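Long-range contact in agmatinase (PDB 1WOH), which probably hydrolyses agmatine to putrescine and urea as a manganese-dependent enzyme of the arginase (ureohydrolase) family: residues Tyr251-Ala263 / Arg291-His303. Sequence-based numbering, arbitrary orientation.
Sequences YAQGMKILAAAAA and RLVMETLCEVFDH
Y251 reaches across to E295 and donates a 2.8 Å hydrogen bond from its OH to E295 OE2, which lies at the edge of the phenol ring. R291 grips the same OE2 side-on with NE and NH2 (NH2 at 3.0 Å), a salt bridge in the guanidinium plane, giving OE2 three donors. Over one ring face of Y251 sits L292 CD1, 4.0 Å from the ring centroid, a CH-pi contact suited to a branched aliphatic tip. M255 CB points toward the other helix, and with CG anti to the backbone N (chi1 -160°) the chain runs across: CG comes 3.4 Å from E295 OE1, SD lies between L292 CD1 and E295 CG, and bends at chi2 and chi3 carry CE to 3.4 Å from T296 OG1. This flexible thioether is thus a knob among L292, E295, T296 and E299. T296 OG1 donates a hydrogen bond back to L292 O (2.7 Å), pairing the hydroxyl where M255 CE and L258 CD1 press on it. Farther along, small A259 and A262 admit the backbones to close range, and A263 CB covers one face of the H303 imidazole, held by a nearly straight, in-plane bond from ND1 to E299 O. The helices run nearly parallel, 22° apart, packing on the central parallel sheet. With an alanine at E295, R291 NE and NH2 and Y251 OH would probably all lose their shared acceptor. R291 NH1 forms a salt bridge with E245 of a second subunit, so one charged network, likely favouring an ionised carboxylate, links helix packing to the subunit interface.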
# COMPACT_ATOMS: atom_id res chain seq x y z
N TYR A 251 -6.48 -23.66 -3.59
CA TYR A 251 -5.63 -23.90 -4.75
C TYR A 251 -5.69 -25.40 -5.07
O TYR A 251 -5.83 -25.79 -6.23
CB TYR A 251 -4.18 -23.48 -4.45
CG TYR A 251 -3.20 -23.77 -5.58
CD1 TYR A 251 -2.77 -22.75 -6.44
CD2 TYR A 251 -2.71 -25.06 -5.80
CE1 TYR A 251 -1.88 -23.01 -7.48
CE2 TYR A 251 -1.82 -25.34 -6.84
CZ TYR A 251 -1.41 -24.31 -7.68
OH TYR A 251 -0.54 -24.57 -8.72
N ALA A 252 -5.59 -26.23 -4.04
CA ALA A 252 -5.61 -27.68 -4.22
C ALA A 252 -6.88 -28.20 -4.90
O ALA A 252 -6.82 -29.07 -5.77
CB ALA A 252 -5.41 -28.38 -2.87
N GLN A 253 -8.03 -27.67 -4.51
CA GLN A 253 -9.28 -28.13 -5.11
C GLN A 253 -9.37 -27.74 -6.58
O GLN A 253 -9.75 -28.55 -7.43
CB GLN A 253 -10.47 -27.53 -4.36
CG GLN A 253 -10.59 -27.99 -2.93
CD GLN A 253 -11.69 -27.26 -2.21
OE1 GLN A 253 -11.77 -26.03 -2.29
NE2 GLN A 253 -12.54 -28.00 -1.50
N GLY A 254 -9.03 -26.49 -6.88
CA GLY A 254 -9.07 -26.04 -8.26
C GLY A 254 -8.14 -26.88 -9.11
O GLY A 254 -8.47 -27.30 -10.22
N MET A 255 -6.95 -27.14 -8.57
CA MET A 255 -5.94 -27.93 -9.27
C MET A 255 -6.37 -29.39 -9.47
O MET A 255 -6.07 -29.99 -10.50
CB MET A 255 -4.61 -27.86 -8.51
CG MET A 255 -3.38 -28.23 -9.33
SD MET A 255 -3.23 -27.24 -10.83
CE MET A 255 -3.54 -28.49 -12.06
N LYS A 256 -7.07 -29.96 -8.49
CA LYS A 256 -7.54 -31.34 -8.62
C LYS A 256 -8.57 -31.43 -9.75
O LYS A 256 -8.60 -32.41 -10.50
CB LYS A 256 -8.18 -31.83 -7.32
CG LYS A 256 -7.19 -32.14 -6.22
CD LYS A 256 -7.90 -32.81 -5.05
CE LYS A 256 -6.92 -33.22 -3.96
NZ LYS A 256 -6.27 -32.05 -3.32
N ILE A 257 -9.41 -30.41 -9.86
CA ILE A 257 -10.44 -30.36 -10.90
C ILE A 257 -9.77 -30.30 -12.27
O ILE A 257 -10.11 -31.07 -13.17
CB ILE A 257 -11.36 -29.13 -10.71
CG1 ILE A 257 -12.20 -29.30 -9.45
CG2 ILE A 257 -12.28 -28.96 -11.93
CD1 ILE A 257 -12.92 -28.06 -9.02
N LEU A 258 -8.82 -29.38 -12.43
CA LEU A 258 -8.12 -29.25 -13.70
C LEU A 258 -7.33 -30.52 -14.03
O LEU A 258 -7.33 -30.98 -15.17
CB LEU A 258 -7.19 -28.04 -13.68
CG LEU A 258 -7.90 -26.69 -13.50
CD1 LEU A 258 -6.90 -25.59 -13.18
CD2 LEU A 258 -8.69 -26.36 -14.77
N ALA A 259 -6.65 -31.07 -13.03
CA ALA A 259 -5.85 -32.27 -13.24
C ALA A 259 -6.72 -33.43 -13.73
O ALA A 259 -6.35 -34.16 -14.65
CB ALA A 259 -5.13 -32.65 -11.96
N ALA A 260 -7.88 -33.59 -13.11
CA ALA A 260 -8.80 -34.66 -13.47
C ALA A 260 -9.25 -34.52 -14.91
O ALA A 260 -9.27 -35.49 -15.68
CB ALA A 260 -10.01 -34.65 -12.54
N ALA A 261 -9.62 -33.30 -15.30
CA ALA A 261 -10.07 -33.05 -16.66
C ALA A 261 -8.94 -33.25 -17.66
O ALA A 261 -9.16 -33.79 -18.74
CB ALA A 261 -10.63 -31.63 -16.77
N ALA A 262 -7.73 -32.84 -17.30
CA ALA A 262 -6.57 -32.96 -18.19
C ALA A 262 -6.17 -34.41 -18.45
O ALA A 262 -5.61 -34.73 -19.50
CB ALA A 262 -5.38 -32.20 -17.59
N ALA A 263 -6.47 -35.28 -17.49
CA ALA A 263 -6.12 -36.69 -17.60
C ALA A 263 -7.06 -37.51 -18.47
O ALA A 263 -6.68 -38.58 -18.95
CB ALA A 263 -6.04 -37.31 -16.21
N ARG A 291 1.73 -20.28 -11.08
CA ARG A 291 2.05 -21.67 -10.77
C ARG A 291 0.91 -22.58 -11.22
O ARG A 291 1.14 -23.67 -11.74
CB ARG A 291 2.29 -21.87 -9.28
CG ARG A 291 2.68 -23.31 -8.98
CD ARG A 291 2.63 -23.67 -7.51
NE ARG A 291 2.13 -25.03 -7.36
CZ ARG A 291 2.30 -25.79 -6.28
NH1 ARG A 291 2.98 -25.33 -5.25
NH2 ARG A 291 1.77 -27.01 -6.24
N LEU A 292 -0.33 -22.13 -11.03
CA LEU A 292 -1.47 -22.93 -11.43
C LEU A 292 -1.39 -23.23 -12.92
O LEU A 292 -1.66 -24.35 -13.36
CB LEU A 292 -2.80 -22.20 -11.15
CG LEU A 292 -4.02 -23.10 -11.36
CD1 LEU A 292 -4.32 -23.84 -10.06
CD2 LEU A 292 -5.25 -22.28 -11.74
N VAL A 293 -1.02 -22.23 -13.72
CA VAL A 293 -0.93 -22.43 -15.16
C VAL A 293 0.16 -23.45 -15.45
O VAL A 293 -0.05 -24.39 -16.23
CB VAL A 293 -0.60 -21.12 -15.91
CG1 VAL A 293 -0.34 -21.41 -17.38
CG2 VAL A 293 -1.78 -20.14 -15.79
N MET A 294 1.32 -23.29 -14.82
CA MET A 294 2.43 -24.21 -15.05
C MET A 294 2.12 -25.62 -14.56
O MET A 294 2.47 -26.60 -15.22
CB MET A 294 3.72 -23.71 -14.38
CG MET A 294 4.31 -22.44 -15.00
SD MET A 294 4.39 -22.45 -16.80
CE MET A 294 5.64 -23.76 -17.09
N GLU A 295 1.46 -25.74 -13.41
CA GLU A 295 1.12 -27.05 -12.89
C GLU A 295 0.07 -27.69 -13.79
O GLU A 295 0.10 -28.90 -14.04
CB GLU A 295 0.61 -26.98 -11.45
CG GLU A 295 0.31 -28.36 -10.86
CD GLU A 295 0.09 -28.34 -9.36
OE1 GLU A 295 -0.20 -29.40 -8.78
OE2 GLU A 295 0.21 -27.25 -8.76
N THR A 296 -0.87 -26.89 -14.29
CA THR A 296 -1.89 -27.45 -15.16
C THR A 296 -1.24 -28.01 -16.42
O THR A 296 -1.60 -29.10 -16.87
CB THR A 296 -2.94 -26.38 -15.55
OG1 THR A 296 -3.64 -25.96 -14.37
CG2 THR A 296 -3.95 -26.96 -16.54
N LEU A 297 -0.28 -27.29 -16.98
CA LEU A 297 0.42 -27.77 -18.17
C LEU A 297 1.17 -29.07 -17.87
O LEU A 297 1.29 -29.94 -18.74
CB LEU A 297 1.38 -26.70 -18.69
CG LEU A 297 0.70 -25.46 -19.27
CD1 LEU A 297 1.74 -24.38 -19.55
CD2 LEU A 297 -0.05 -25.82 -20.55
N CYS A 298 1.69 -29.21 -16.65
CA CYS A 298 2.40 -30.43 -16.28
C CYS A 298 1.42 -31.58 -16.41
O CYS A 298 1.74 -32.63 -16.98
CB CYS A 298 2.88 -30.39 -14.83
SG CYS A 298 4.35 -29.42 -14.54
N GLU A 299 0.22 -31.38 -15.87
CA GLU A 299 -0.82 -32.38 -15.92
C GLU A 299 -1.23 -32.65 -17.36
O GLU A 299 -1.37 -33.80 -17.76
CB GLU A 299 -2.04 -31.92 -15.11
CG GLU A 299 -1.81 -31.75 -13.61
CD GLU A 299 -1.48 -33.06 -12.90
OE1 GLU A 299 -1.83 -34.13 -13.44
OE2 GLU A 299 -0.88 -33.01 -11.80
N VAL A 300 -1.42 -31.59 -18.14
CA VAL A 300 -1.82 -31.76 -19.53
C VAL A 300 -0.83 -32.64 -20.30
O VAL A 300 -1.21 -33.65 -20.89
CB VAL A 300 -1.95 -30.40 -20.26
CG1 VAL A 300 -2.08 -30.60 -21.76
CG2 VAL A 300 -3.17 -29.65 -19.73
N PHE A 301 0.45 -32.28 -20.28
CA PHE A 301 1.43 -33.05 -21.02
C PHE A 301 1.77 -34.42 -20.43
O PHE A 301 2.51 -35.18 -21.05
CB PHE A 301 2.69 -32.23 -21.26
CG PHE A 301 2.52 -31.18 -22.33
CD1 PHE A 301 1.91 -29.97 -22.04
CD2 PHE A 301 2.90 -31.45 -23.64
CE1 PHE A 301 1.68 -29.03 -23.04
CE2 PHE A 301 2.67 -30.52 -24.65
CZ PHE A 301 2.06 -29.31 -24.36
N ASP A 302 1.23 -34.73 -19.27
CA ASP A 302 1.47 -36.03 -18.65
C ASP A 302 0.44 -37.05 -19.15
O ASP A 302 0.67 -38.25 -19.09
CB ASP A 302 1.37 -35.94 -17.13
CG ASP A 302 2.72 -36.03 -16.45
OD1 ASP A 302 2.75 -36.03 -15.20
OD2 ASP A 302 3.75 -36.11 -17.15
N HIS A 303 -0.69 -36.55 -19.65
CA HIS A 303 -1.74 -37.44 -20.13
C HIS A 303 -2.19 -37.19 -21.57
O HIS A 303 -3.26 -37.64 -21.97
CB HIS A 303 -2.97 -37.35 -19.22
CG HIS A 303 -2.68 -37.66 -17.78
ND1 HIS A 303 -2.08 -36.76 -16.93
CD2 HIS A 303 -2.89 -38.78 -17.05
CE1 HIS A 303 -1.93 -37.31 -15.74
NE2 HIS A 303 -2.41 -38.54 -15.79
O HOH W 1 -4.05 -33.79 -21.54